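Local coordinates for pyoverdine biosynthesis protein PvcB (PDB 4YLM), which catalyses the iron- and 2-oxoglutarate-dependent oxidation of tyrosine isonitrile to its unsaturated isonitrile product in the biosynthesis of paerucumarin, at residues A[155-160]-A[232-237]; A[214-219]-A[226-231]; A[9-14]-A[41-46]; A[27-32]-A[49-54]. One frame throughout, in Å; residues are numbered along the deposited sequence.

The four contacts fall into two pairs on different parts of the chain. Contacts 1 and 2 both use helix 224-235 and touch each other, with contact 2 nested inside the loop that contact 1 closes; contacts 3 and 4 share helix 45-55, to which they bring the neighbouring strands 12-16 and 29-33 respectively. The centres of contacts 2 and 3 lie about 41 Å apart. Contact 1 is a salt bridge between helices, its glutamate buried and its arginine exposed, whereas the other three rest on carbon packing. The three touching residues of contact 4 are all buried, contact 2 is only partly so, and contact 3 is buried and lies in a subunit interface, which contact 4 also reaches.

Contact 1 (A[155-160]-A[232-237]); sequences SSELEL and RRCLYH
Glu157 and Arg233 meet carboxylate to guanidinium, with their planes only 11° apart, while the two side chains as a whole cross at about a right angle. The arginine presents one side of its guanidinium, offering NE and NH2 together, and each nitrogen takes a different carboxylate oxygen. Arg233 NH2 donates to Glu157 OE1 at 2.6 Å, and Arg233 NE donates to Glu157 OE2 at 3.0 Å. Both oxygens use their syn lone pairs, and both lie near the guanidinium plane, so the paired bonds oppose rotation of either group about its terminal bond. Both bonds are moderately bent. This bidentate salt bridge joins helix 155-163 to the C-terminal part of helix 224-235, within the TauD/TfdA-family region of the chain and away from the iron ligands. Arg233 reaches across because its chain, extended through chi2, turns at chi3 (70°) and swings the guanidinium round to face the glutamate. Glu157 comes from the other helix with CG anti to its carbonyl carbon (chi1 -73°) and an extended chain beyond. Cys234 lies alongside, its SG 4.2 Å from Glu157 OE1. Arg233 NH2 has a second partner in the carbonyl oxygen of Leu152, which ties the guanidinium to the end of helix 146-152 as well. The side chain of Glu157 also packs on Ser230, one helical turn before Cys234.

Contact 2 (A[214-219]-A[226-231]); sequences FHYDGI and ELLASL
A short strand and the helix that follows it pack together here: strand 215-217, an outermost strand of a three-stranded antiparallel sheet, lays Tyr216 and the nearby Ile219 against helix 224-235. Two leucines of the helix meet the tyrosine at different places. Leu227 CD2 sits by the root of the side chain, 3.8 Å from Tyr216 CB and 4.0 Å from Tyr216 CG. Leu228 comes in farther out, nearly at a right angle to the tyrosine, with its CD2 3.7 Å from Tyr216 CE1 and 3.9 Å from Tyr216 CZ. Both methyls approach the ring obliquely. Leu227 has CG anti to its backbone N (chi1 176°), which brings CD2 against both the tyrosine and Ile219; Ile219 CD1 is 4.0 Å from that same methyl. In the isoleucine, with chi1 at 60°, CG1 is flanked by both backbone branches and CD1 extends to the leucine. The contact itself is wholly apolar, and the phenol OH is hydrogen-bonded to the carbonyl oxygen of Cys198. The side chain of Tyr216 is about 9 Å from that of His112, a probable iron ligand, so the packing lies near the metal site without belonging to it. Strand 165-169 pairs with 215-217 through backbone bonds of His215 and Asp217, while helix 155-163 supplies Leu160 against Ile219 and Trp161 against Leu227.

Contact 3 (A[9-14]-A[41-46]); sequences DQPVRL and GELPAQ
This is a buried packing contact at the edge of the fold and in a subunit interface, where the approach to strand 12-16 meets the turn leading into helix 45-55. Its tightest point is between Val12 and Leu43. Val12 CG1 bears on both leucine methyls from one side, 3.4 Å from Leu43 CD2 and 3.6 Å from Leu43 CD1, the first distance shorter than normal van der Waals contact. Val12 chi1 of -70° turns CG1 to the leucine. Pro11, the centre of an inverse gamma turn closed by the bond from Val12 N to Gln10 O (2.8 Å), brings its CD to within 4.4 Å of Leu43 CD2 and adds a looser apolar touch. Gln10 and Pro44 approach from opposite directions. The glutamine chain bends at chi2 (-71°), bringing its amide against the proline ring: Gln10 OE1 is 3.4 Å from Pro44 CD, and Gln10 NE2 is 3.7 Å from Pro44 CG. Pro44 occupies the N-cap position of helix 45-55, whose Trp47 also packs on Gln10 and Val12. Across the interface, Ser54 of the second subunit hydrogen-bonds to Gln10 OE1, while Leu51 of that subunit packs on the same glutamine. Gln10 OE1 thus meets proline carbon within its own chain yet is satisfied by the neighbouring subunit, and the proline packing and the intersubunit bond together hold the amide.

Contact 4 (A[27-32]-A[49-54]); sequences FGLLLE and KGLARS
Leu29 and Leu31 of strand 29-33 face Leu51 of helix 45-55, and every contact across the two segments is between apolar side chains. One methyl of Leu51 serves both partners: its CD1 is 4.1 Å from Leu29 CD2 and 4.3 Å from Leu31 CD2. The two strand leucines, with one residue between them, on the same side of the strand, meet it by different torsions. Leu29 has CG anti to its backbone N (chi1 -175°), whereas in Leu31 (chi1 -64°) CG sits beside the backbone N. At both distances the methyls meet at ordinary van der Waals spacing. The polar interactions are made with other parts of the protein. Arg53 forms salt bridges with Glu123 and Glu282, and Ser54 OG is hydrogen-bonded to Gln10 of the third subunit, a residue that also packs on Leu51. The contact lies within a beta-alpha-beta unit of strand 29-33, helix 45-55 and strand 57-60. The two strands run parallel as neighbours in the main sheet, with backbone bonds from Leu29 and Leu31 to Leu59, while Leu51 and Ala52 rest the helix on Leu58 and strand 12-16 pairs antiparallel along the other edge of 29-33.

Contact 1 (A[155-160]-A[232-237])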
loop_
_atom_site.group_PDB
_atom_site.type_symbol
_atom_site.label_atom_id
_atom_site.label_comp_id
_atom_site.label_asym_id
_atom_site.label_seq_id
_atom_site.Cartn_x
_atom_site.Cartn_y
_atom_site.Cartn_z
ATOM N N SER A 155 -8.075 -34.692 -11.562
ATOM C CA SER A 155 -6.929 -35.008 -12.406
ATOM C C SER A 155 -7.253 -35.053 -13.896
ATOM O O SER A 155 -6.499 -34.528 -14.713
ATOM C CB SER A 155 -6.332 -36.353 -11.985
ATOM O OG SER A 155 -6.164 -36.411 -10.581
ATOM N N SER A 156 -8.365 -35.688 -14.252
ATOM C CA SER A 156 -8.691 -35.877 -15.663
ATOM C C SER A 156 -9.298 -34.609 -16.270
ATOM O O SER A 156 -8.992 -34.247 -17.408
ATOM C CB SER A 156 -9.609 -37.094 -15.870
ATOM O OG SER A 156 -10.887 -36.894 -15.285
ATOM N N GLU A 157 -10.154 -33.932 -15.515
ATOM C CA GLU A 157 -10.667 -32.636 -15.962
ATOM C C GLU A 157 -9.500 -31.690 -16.268
ATOM O O GLU A 157 -9.437 -31.061 -17.329
ATOM C CB GLU A 157 -11.600 -32.031 -14.908
ATOM C CG GLU A 157 -12.963 -32.714 -14.817
ATOM C CD GLU A 157 -13.790 -32.221 -13.651
ATOM O OE1 GLU A 157 -13.207 -31.977 -12.572
ATOM O OE2 GLU A 157 -15.025 -32.059 -13.804
ATOM N N LEU A 158 -8.560 -31.616 -15.338
ATOM C CA LEU A 158 -7.423 -30.712 -15.454
ATOM C C LEU A 158 -6.551 -31.031 -16.678
ATOM O O LEU A 158 -6.145 -30.124 -17.418
ATOM C CB LEU A 158 -6.599 -30.772 -14.164
ATOM C CG LEU A 158 -5.502 -29.738 -13.928
ATOM C CD1 LEU A 158 -6.067 -28.305 -14.010
ATOM C CD2 LEU A 158 -4.846 -29.993 -12.576
ATOM N N GLU A 159 -6.258 -32.317 -16.879
ATOM C CA GLU A 159 -5.498 -32.765 -18.051
ATOM C C GLU A 159 -6.168 -32.328 -19.358
ATOM O O GLU A 159 -5.508 -31.859 -20.286
ATOM C CB GLU A 159 -5.332 -34.292 -18.036
ATOM N N LEU A 160 -7.481 -32.484 -19.431
ATOM C CA LEU A 160 -8.231 -32.011 -20.593
ATOM C C LEU A 160 -8.102 -30.483 -20.779
ATOM O O LEU A 160 -7.792 -30.006 -21.874
ATOM C CB LEU A 160 -9.705 -32.421 -20.479
ATOM C CG LEU A 160 -10.599 -32.243 -21.712
ATOM C CD1 LEU A 160 -10.115 -33.112 -22.865
ATOM C CD2 LEU A 160 -12.051 -32.556 -21.371
ATOM N N ARG A 232 -17.844 -25.747 -16.759
ATOM C CA ARG A 232 -19.049 -25.199 -16.144
ATOM C C ARG A 232 -19.239 -25.687 -14.710
ATOM O O ARG A 232 -19.643 -24.916 -13.841
ATOM C CB ARG A 232 -20.301 -25.508 -16.973
ATOM C CG ARG A 232 -20.488 -24.611 -18.187
ATOM C CD ARG A 232 -21.574 -25.155 -19.147
ATOM N NE ARG A 232 -21.808 -24.245 -20.268
ATOM C CZ ARG A 232 -22.214 -24.620 -21.480
ATOM N NH1 ARG A 232 -22.440 -25.903 -21.749
ATOM N NH2 ARG A 232 -22.389 -23.707 -22.430
ATOM N N ARG A 233 -18.962 -26.964 -14.462
ATOM C CA ARG A 233 -19.120 -27.512 -13.115
ATOM C C ARG A 233 -18.245 -26.740 -12.122
ATOM O O ARG A 233 -18.651 -26.467 -10.998
ATOM C CB ARG A 233 -18.720 -28.989 -13.076
ATOM C CG ARG A 233 -18.908 -29.634 -11.713
ATOM C CD ARG A 233 -18.331 -31.055 -11.648
ATOM N NE ARG A 233 -16.868 -31.095 -11.678
ATOM C CZ ARG A 233 -16.090 -30.943 -10.610
ATOM N NH1 ARG A 233 -16.628 -30.726 -9.414
ATOM N NH2 ARG A 233 -14.769 -31.006 -10.735
ATOM N N CYS A 234 -17.037 -26.404 -12.548
ATOM C CA CYS A 234 -16.066 -25.800 -11.640
ATOM C C CYS A 234 -16.244 -24.282 -11.531
ATOM O O CYS A 234 -16.145 -23.721 -10.445
ATOM C CB CYS A 234 -14.643 -26.168 -12.059
ATOM S SG CYS A 234 -14.250 -27.941 -11.838
ATOM N N LEU A 235 -16.533 -23.631 -12.654
ATOM C CA LEU A 235 -16.742 -22.190 -12.659
ATOM C C LEU A 235 -18.036 -21.783 -11.971
ATOM O O LEU A 235 -18.098 -20.712 -11.362
ATOM C CB LEU A 235 -16.679 -21.635 -14.083
ATOM C CG LEU A 235 -15.305 -21.679 -14.745
ATOM C CD1 LEU A 235 -15.442 -21.490 -16.262
ATOM C CD2 LEU A 235 -14.379 -20.609 -14.113
ATOM N N TYR A 236 -19.068 -22.628 -12.041
ATOM C CA TYR A 236 -20.337 -22.285 -11.396
ATOM C C TYR A 236 -20.491 -22.896 -10.004
ATOM O O TYR A 236 -21.513 -22.719 -9.347
ATOM C CB TYR A 236 -21.542 -22.647 -12.279
ATOM C CG TYR A 236 -21.727 -21.732 -13.473
ATOM C CD1 TYR A 236 -22.427 -20.532 -13.355
ATOM C CD2 TYR A 236 -21.199 -22.065 -14.716
ATOM C CE1 TYR A 236 -22.604 -19.686 -14.457
ATOM C CE2 TYR A 236 -21.367 -21.236 -15.813
ATOM C CZ TYR A 236 -22.070 -20.050 -15.681
ATOM O OH TYR A 236 -22.237 -19.237 -16.781
ATOM N N HIS A 237 -19.472 -23.609 -9.561
ATOM C CA HIS A 237 -19.444 -24.180 -8.220
ATOM C C HIS A 237 -19.490 -23.071 -7.150
ATOM O O HIS A 237 -18.900 -21.997 -7.322
ATOM C CB HIS A 237 -18.179 -25.022 -8.075
ATOM C CG HIS A 237 -18.147 -25.876 -6.850
ATOM N ND1 HIS A 237 -17.995 -25.358 -5.581
ATOM C CD2 HIS A 237 -18.224 -27.222 -6.700
ATOM C CE1 HIS A 237 -17.985 -26.345 -4.702
ATOM N NE2 HIS A 237 -18.128 -27.486 -5.354
#

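Contact 2 (A[214-219]-A[226-231])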
loop_
_atom_site.group_PDB
_atom_site.type_symbol
_atom_site.label_atom_id
_atom_site.label_comp_id
_atom_site.label_asym_id
_atom_site.label_seq_id
_atom_site.Cartn_x
_atom_site.Cartn_y
_atom_site.Cartn_z
ATOM N N PHE A 214 -17.525 -20.375 -31.626
ATOM C CA PHE A 214 -16.936 -21.028 -30.460
ATOM C C PHE A 214 -16.359 -22.399 -30.791
ATOM O O PHE A 214 -17.056 -23.410 -30.712
ATOM C CB PHE A 214 -17.978 -21.172 -29.352
ATOM C CG PHE A 214 -18.551 -19.868 -28.895
ATOM C CD1 PHE A 214 -19.759 -19.411 -29.403
ATOM C CD2 PHE A 214 -17.879 -19.091 -27.963
ATOM C CE1 PHE A 214 -20.288 -18.204 -28.986
ATOM C CE2 PHE A 214 -18.400 -17.883 -27.543
ATOM C CZ PHE A 214 -19.606 -17.437 -28.053
ATOM N N HIS A 215 -15.078 -22.428 -31.150
ATOM C CA HIS A 215 -14.389 -23.676 -31.462
ATOM C C HIS A 215 -13.350 -23.972 -30.383
ATOM O O HIS A 215 -12.736 -23.050 -29.843
ATOM C CB HIS A 215 -13.726 -23.576 -32.836
ATOM C CG HIS A 215 -14.661 -23.128 -33.921
ATOM N ND1 HIS A 215 -14.292 -22.235 -34.904
ATOM C CD2 HIS A 215 -15.954 -23.448 -34.169
ATOM C CE1 HIS A 215 -15.317 -22.023 -35.712
ATOM N NE2 HIS A 215 -16.339 -22.747 -35.287
ATOM N N TYR A 216 -13.156 -25.249 -30.062
ATOM C CA TYR A 216 -12.195 -25.622 -29.030
ATOM C C TYR A 216 -11.158 -26.635 -29.532
ATOM O O TYR A 216 -11.468 -27.807 -29.750
ATOM C CB TYR A 216 -12.922 -26.101 -27.765
ATOM C CG TYR A 216 -13.853 -25.046 -27.196
ATOM C CD1 TYR A 216 -15.225 -25.110 -27.413
ATOM C CD2 TYR A 216 -13.356 -23.970 -26.461
ATOM C CE1 TYR A 216 -16.082 -24.139 -26.906
ATOM C CE2 TYR A 216 -14.203 -22.991 -25.952
ATOM C CZ TYR A 216 -15.565 -23.081 -26.174
ATOM O OH TYR A 216 -16.416 -22.108 -25.672
ATOM N N ASP A 217 -9.928 -26.159 -29.716
ATOM C CA ASP A 217 -8.850 -26.944 -30.316
ATOM C C ASP A 217 -8.023 -27.699 -29.289
ATOM O O ASP A 217 -8.144 -27.471 -28.080
ATOM C CB ASP A 217 -7.901 -26.030 -31.086
ATOM C CG ASP A 217 -8.598 -25.226 -32.153
ATOM O OD1 ASP A 217 -9.673 -25.657 -32.618
ATOM O OD2 ASP A 217 -8.064 -24.164 -32.534
ATOM N N GLY A 218 -7.153 -28.574 -29.788
ATOM C CA GLY A 218 -6.180 -29.259 -28.960
ATOM C C GLY A 218 -6.743 -30.516 -28.335
ATOM O O GLY A 218 -6.016 -31.316 -27.749
ATOM N N ILE A 219 -8.052 -30.681 -28.446
ATOM C CA ILE A 219 -8.698 -31.896 -27.975
ATOM C C ILE A 219 -9.474 -32.524 -29.126
ATOM O O ILE A 219 -9.624 -31.911 -30.184
ATOM C CB ILE A 219 -9.659 -31.609 -26.813
ATOM C CG1 ILE A 219 -10.755 -30.641 -27.261
ATOM C CG2 ILE A 219 -8.896 -31.040 -25.618
ATOM C CD1 ILE A 219 -11.902 -30.516 -26.283
ATOM N N GLU A 226 -17.307 -32.684 -22.946
ATOM C CA GLU A 226 -16.777 -32.885 -21.606
ATOM C C GLU A 226 -15.965 -31.681 -21.119
ATOM O O GLU A 226 -15.923 -31.395 -19.924
ATOM C CB GLU A 226 -15.930 -34.154 -21.536
ATOM C CG GLU A 226 -15.429 -34.468 -20.126
ATOM C CD GLU A 226 -16.534 -34.372 -19.073
ATOM O OE1 GLU A 226 -17.690 -34.761 -19.369
ATOM O OE2 GLU A 226 -16.249 -33.900 -17.949
ATOM N N LEU A 227 -15.306 -30.999 -22.049
ATOM C CA LEU A 227 -14.588 -29.782 -21.720
ATOM C C LEU A 227 -15.584 -28.790 -21.142
ATOM O O LEU A 227 -15.395 -28.273 -20.035
ATOM C CB LEU A 227 -13.920 -29.199 -22.967
ATOM C CG LEU A 227 -13.211 -27.850 -22.790
ATOM C CD1 LEU A 227 -12.032 -27.986 -21.826
ATOM C CD2 LEU A 227 -12.755 -27.285 -24.132
ATOM N N LEU A 228 -16.661 -28.550 -21.887
ATOM C CA LEU A 228 -17.663 -27.570 -21.484
ATOM C C LEU A 228 -18.336 -27.925 -20.167
ATOM O O LEU A 228 -18.567 -27.054 -19.330
ATOM C CB LEU A 228 -18.723 -27.379 -22.570
ATOM C CG LEU A 228 -18.244 -26.836 -23.917
ATOM C CD1 LEU A 228 -19.449 -26.490 -24.795
ATOM C CD2 LEU A 228 -17.346 -25.617 -23.727
ATOM N N ALA A 229 -18.660 -29.202 -19.990
ATOM C CA ALA A 229 -19.357 -29.642 -18.792
ATOM C C ALA A 229 -18.489 -29.448 -17.546
ATOM O O ALA A 229 -18.982 -29.041 -16.501
ATOM C CB ALA A 229 -19.768 -31.103 -18.918
ATOM N N SER A 230 -17.212 -29.778 -17.673
ATOM C CA SER A 230 -16.295 -29.758 -16.550
ATOM C C SER A 230 -15.925 -28.319 -16.201
ATOM O O SER A 230 -15.858 -27.966 -15.036
ATOM C CB SER A 230 -15.042 -30.566 -16.871
ATOM O OG SER A 230 -14.349 -30.008 -17.972
ATOM N N LEU A 231 -15.699 -27.496 -17.219
ATOM C CA LEU A 231 -15.449 -26.080 -16.998
ATOM C C LEU A 231 -16.635 -25.446 -16.287
ATOM O O LEU A 231 -16.462 -24.730 -15.294
ATOM C CB LEU A 231 -15.132 -25.373 -18.317
ATOM C CG LEU A 231 -13.683 -25.549 -18.782
ATOM C CD1 LEU A 231 -13.516 -25.151 -20.252
ATOM C CD2 LEU A 231 -12.720 -24.760 -17.886
#

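Contact 3 (A[9-14]-A[41-46])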
loop_
_atom_site.group_PDB
_atom_site.type_symbol
_atom_site.label_atom_id
_atom_site.label_comp_id
_atom_site.label_asym_id
_atom_site.label_seq_id
_atom_site.Cartn_x
_atom_site.Cartn_y
_atom_site.Cartn_z
ATOM N N ASP A 9 -6.112 -1.457 9.007
ATOM C CA ASP A 9 -5.610 -0.218 9.575
ATOM C C ASP A 9 -6.320 0.970 8.926
ATOM O O ASP A 9 -6.050 2.118 9.267
ATOM C CB ASP A 9 -4.087 -0.112 9.413
ATOM C CG ASP A 9 -3.603 -0.631 8.070
ATOM O OD1 ASP A 9 -4.429 -0.780 7.144
ATOM O OD2 ASP A 9 -2.391 -0.899 7.940
ATOM N N GLN A 10 -7.225 0.682 7.992
ATOM C CA GLN A 10 -8.023 1.715 7.327
ATOM C C GLN A 10 -9.348 1.906 8.086
ATOM O O GLN A 10 -9.806 0.994 8.772
ATOM C CB GLN A 10 -8.294 1.316 5.870
ATOM C CG GLN A 10 -7.022 1.252 4.987
ATOM C CD GLN A 10 -6.440 2.624 4.690
ATOM O OE1 GLN A 10 -7.153 3.633 4.700
ATOM N NE2 GLN A 10 -5.142 2.668 4.414
ATOM N N PRO A 11 -9.970 3.088 7.967
ATOM C CA PRO A 11 -11.238 3.318 8.696
ATOM C C PRO A 11 -12.436 2.684 7.988
ATOM O O PRO A 11 -13.313 3.357 7.415
ATOM C CB PRO A 11 -11.340 4.849 8.743
ATOM C CG PRO A 11 -10.681 5.287 7.429
ATOM C CD PRO A 11 -9.538 4.273 7.198
ATOM N N VAL A 12 -12.472 1.353 8.017
ATOM C CA VAL A 12 -13.507 0.585 7.332
ATOM C C VAL A 12 -13.779 -0.699 8.107
ATOM O O VAL A 12 -12.977 -1.097 8.924
ATOM C CB VAL A 12 -13.057 0.111 5.926
ATOM C CG1 VAL A 12 -12.939 1.261 4.973
ATOM C CG2 VAL A 12 -11.735 -0.655 6.036
ATOM N N ARG A 13 -14.912 -1.344 7.844
ATOM C CA ARG A 13 -15.165 -2.664 8.416
ATOM C C ARG A 13 -15.050 -3.635 7.264
ATOM O O ARG A 13 -15.729 -3.465 6.255
ATOM C CB ARG A 13 -16.581 -2.758 9.001
ATOM C CG ARG A 13 -16.756 -2.115 10.366
ATOM C CD ARG A 13 -18.247 -1.936 10.698
ATOM N NE ARG A 13 -18.857 -0.891 9.871
ATOM C CZ ARG A 13 -20.015 -1.008 9.225
ATOM N NH1 ARG A 13 -20.725 -2.133 9.300
ATOM N NH2 ARG A 13 -20.465 0.011 8.504
ATOM N N LEU A 14 -14.210 -4.652 7.418
ATOM C CA LEU A 14 -14.021 -5.646 6.381
ATOM C C LEU A 14 -14.649 -6.981 6.764
ATOM O O LEU A 14 -14.629 -7.387 7.929
ATOM C CB LEU A 14 -12.530 -5.876 6.133
ATOM C CG LEU A 14 -11.668 -4.692 5.703
ATOM C CD1 LEU A 14 -10.274 -5.162 5.338
ATOM C CD2 LEU A 14 -12.278 -3.965 4.540
ATOM N N GLY A 41 -14.348 7.869 -1.803
ATOM C CA GLY A 41 -13.106 8.545 -2.150
ATOM C C GLY A 41 -12.177 8.781 -0.973
ATOM O O GLY A 41 -10.991 9.062 -1.148
ATOM N N GLU A 42 -12.714 8.677 0.233
ATOM C CA GLU A 42 -11.905 8.820 1.439
ATOM C C GLU A 42 -10.880 7.684 1.610
ATOM O O GLU A 42 -9.863 7.865 2.272
ATOM C CB GLU A 42 -12.808 8.974 2.673
ATOM C CG GLU A 42 -13.686 10.233 2.583
ATOM C CD GLU A 42 -14.656 10.405 3.747
ATOM O OE1 GLU A 42 -14.223 10.428 4.910
ATOM O OE2 GLU A 42 -15.860 10.548 3.484
ATOM N N LEU A 43 -11.129 6.530 0.997
ATOM C CA LEU A 43 -10.171 5.421 1.062
ATOM C C LEU A 43 -9.100 5.610 -0.016
ATOM O O LEU A 43 -9.382 6.162 -1.072
ATOM C CB LEU A 43 -10.897 4.079 0.861
ATOM C CG LEU A 43 -12.024 3.800 1.868
ATOM C CD1 LEU A 43 -12.707 2.465 1.559
ATOM C CD2 LEU A 43 -11.452 3.793 3.283
ATOM N N PRO A 44 -7.864 5.160 0.249
ATOM C CA PRO A 44 -6.823 5.339 -0.771
ATOM C C PRO A 44 -6.954 4.334 -1.909
ATOM O O PRO A 44 -6.976 3.131 -1.659
ATOM C CB PRO A 44 -5.507 5.091 -0.003
ATOM C CG PRO A 44 -5.886 4.644 1.394
ATOM C CD PRO A 44 -7.380 4.446 1.439
ATOM N N ALA A 45 -7.011 4.828 -3.141
ATOM C CA ALA A 45 -7.130 3.979 -4.327
ATOM C C ALA A 45 -6.010 2.947 -4.443
ATOM O O ALA A 45 -6.246 1.829 -4.918
ATOM C CB ALA A 45 -7.191 4.838 -5.602
ATOM N N GLN A 46 -4.795 3.303 -4.013
ATOM C CA GLN A 46 -3.670 2.360 -4.110
ATOM C C GLN A 46 -3.930 1.138 -3.228
ATOM O O GLN A 46 -3.607 0.008 -3.593
ATOM C CB GLN A 46 -2.344 3.027 -3.711
ATOM C CG GLN A 46 -1.089 2.184 -3.995
ATOM C CD GLN A 46 -0.967 1.785 -5.467
ATOM O OE1 GLN A 46 -1.191 2.603 -6.365
ATOM N NE2 GLN A 46 -0.637 0.516 -5.718
#

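Contact 4 (A[27-32]-A[49-54])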
loop_
_atom_site.group_PDB
_atom_site.type_symbol
_atom_site.label_atom_id
_atom_site.label_comp_id
_atom_site.label_asym_id
_atom_site.label_seq_id
_atom_site.Cartn_x
_atom_site.Cartn_y
_atom_site.Cartn_z
ATOM N N PHE A 27 -13.201 -16.169 -2.655
ATOM C CA PHE A 27 -12.686 -14.876 -3.100
ATOM C C PHE A 27 -13.670 -13.808 -2.683
ATOM O O PHE A 27 -14.733 -14.115 -2.130
ATOM C CB PHE A 27 -12.455 -14.842 -4.626
ATOM C CG PHE A 27 -13.732 -14.778 -5.460
ATOM C CD1 PHE A 27 -14.509 -15.909 -5.661
ATOM C CD2 PHE A 27 -14.115 -13.594 -6.079
ATOM C CE1 PHE A 27 -15.669 -15.852 -6.443
ATOM C CE2 PHE A 27 -15.264 -13.528 -6.868
ATOM C CZ PHE A 27 -16.042 -14.665 -7.047
ATOM N N GLY A 28 -13.326 -12.549 -2.938
ATOM C CA GLY A 28 -14.264 -11.472 -2.688
ATOM C C GLY A 28 -14.117 -10.888 -1.295
ATOM O O GLY A 28 -13.779 -11.591 -0.353
ATOM N N LEU A 29 -14.391 -9.596 -1.166
ATOM C CA LEU A 29 -14.285 -8.920 0.120
ATOM C C LEU A 29 -15.361 -7.853 0.211
ATOM O O LEU A 29 -15.630 -7.160 -0.765
ATOM C CB LEU A 29 -12.891 -8.294 0.265
ATOM C CG LEU A 29 -12.539 -7.627 1.599
ATOM C CD1 LEU A 29 -12.361 -8.712 2.664
ATOM C CD2 LEU A 29 -11.249 -6.806 1.457
ATOM N N LEU A 30 -16.015 -7.752 1.366
ATOM C CA LEU A 30 -17.008 -6.721 1.597
ATOM C C LEU A 30 -16.357 -5.628 2.421
ATOM O O LEU A 30 -15.744 -5.913 3.450
ATOM C CB LEU A 30 -18.222 -7.273 2.361
ATOM C CG LEU A 30 -19.261 -6.264 2.876
ATOM C CD1 LEU A 30 -19.950 -5.498 1.722
ATOM C CD2 LEU A 30 -20.323 -6.921 3.784
ATOM N N LEU A 31 -16.503 -4.382 1.979
ATOM C CA LEU A 31 -16.006 -3.234 2.748
ATOM C C LEU A 31 -17.178 -2.349 3.107
ATOM O O LEU A 31 -18.028 -2.074 2.265
ATOM C CB LEU A 31 -15.022 -2.407 1.926
ATOM C CG LEU A 31 -13.704 -3.060 1.505
ATOM C CD1 LEU A 31 -13.935 -3.879 0.268
ATOM C CD2 LEU A 31 -12.660 -1.973 1.234
ATOM N N GLU A 32 -17.208 -1.882 4.350
ATOM C CA GLU A 32 -18.271 -0.991 4.774
ATOM C C GLU A 32 -17.676 0.177 5.541
ATOM O O GLU A 32 -16.609 0.054 6.140
ATOM C CB GLU A 32 -19.300 -1.747 5.624
ATOM C CG GLU A 32 -19.943 -2.916 4.887
ATOM C CD GLU A 32 -20.804 -3.758 5.818
ATOM O OE1 GLU A 32 -22.030 -3.537 5.839
ATOM O OE2 GLU A 32 -20.249 -4.607 6.558
ATOM N N LYS A 49 -6.668 -1.035 -4.805
ATOM C CA LYS A 49 -6.110 -1.771 -5.937
ATOM C C LYS A 49 -5.368 -3.039 -5.466
ATOM O O LYS A 49 -5.477 -4.104 -6.085
ATOM C CB LYS A 49 -5.144 -0.858 -6.697
ATOM C CG LYS A 49 -5.202 -0.982 -8.196
ATOM C CD LYS A 49 -4.229 -0.014 -8.884
ATOM C CE LYS A 49 -4.608 1.450 -8.654
ATOM N NZ LYS A 49 -3.730 2.343 -9.471
ATOM N N GLY A 50 -4.611 -2.909 -4.378
ATOM C CA GLY A 50 -3.969 -4.055 -3.751
ATOM C C GLY A 50 -4.977 -5.123 -3.336
ATOM O O GLY A 50 -4.794 -6.304 -3.634
ATOM N N LEU A 51 -6.041 -4.712 -2.648
ATOM C CA LEU A 51 -7.082 -5.650 -2.230
ATOM C C LEU A 51 -7.784 -6.298 -3.431
ATOM O O LEU A 51 -8.076 -7.490 -3.405
ATOM C CB LEU A 51 -8.123 -4.959 -1.342
ATOM C CG LEU A 51 -7.641 -4.397 0.002
ATOM C CD1 LEU A 51 -8.763 -3.614 0.690
ATOM C CD2 LEU A 51 -7.084 -5.506 0.902
ATOM N N ALA A 52 -8.060 -5.511 -4.471
ATOM C CA ALA A 52 -8.705 -6.049 -5.663
ATOM C C ALA A 52 -7.834 -7.113 -6.312
ATOM O O ALA A 52 -8.333 -8.103 -6.846
ATOM C CB ALA A 52 -9.038 -4.927 -6.670
ATOM N N ARG A 53 -6.523 -6.922 -6.263
ATOM C CA ARG A 53 -5.635 -7.894 -6.878
ATOM C C ARG A 53 -5.560 -9.236 -6.132
ATOM O O ARG A 53 -5.316 -10.273 -6.748
ATOM C CB ARG A 53 -4.246 -7.293 -7.075
ATOM C CG ARG A 53 -4.208 -6.355 -8.261
ATOM C CD ARG A 53 -2.961 -5.488 -8.262
ATOM N NE ARG A 53 -2.867 -4.724 -9.501
ATOM C CZ ARG A 53 -2.320 -3.517 -9.584
ATOM N NH1 ARG A 53 -1.820 -2.941 -8.495
ATOM N NH2 ARG A 53 -2.284 -2.886 -10.750
ATOM N N SER A 54 -5.762 -9.219 -4.815
ATOM C CA SER A 54 -5.626 -10.459 -4.032
ATOM C C SER A 54 -6.979 -11.101 -3.704
ATOM O O SER A 54 -7.088 -12.324 -3.614
ATOM C CB SER A 54 -4.866 -10.187 -2.735
ATOM O OG SER A 54 -5.588 -9.220 -1.973
#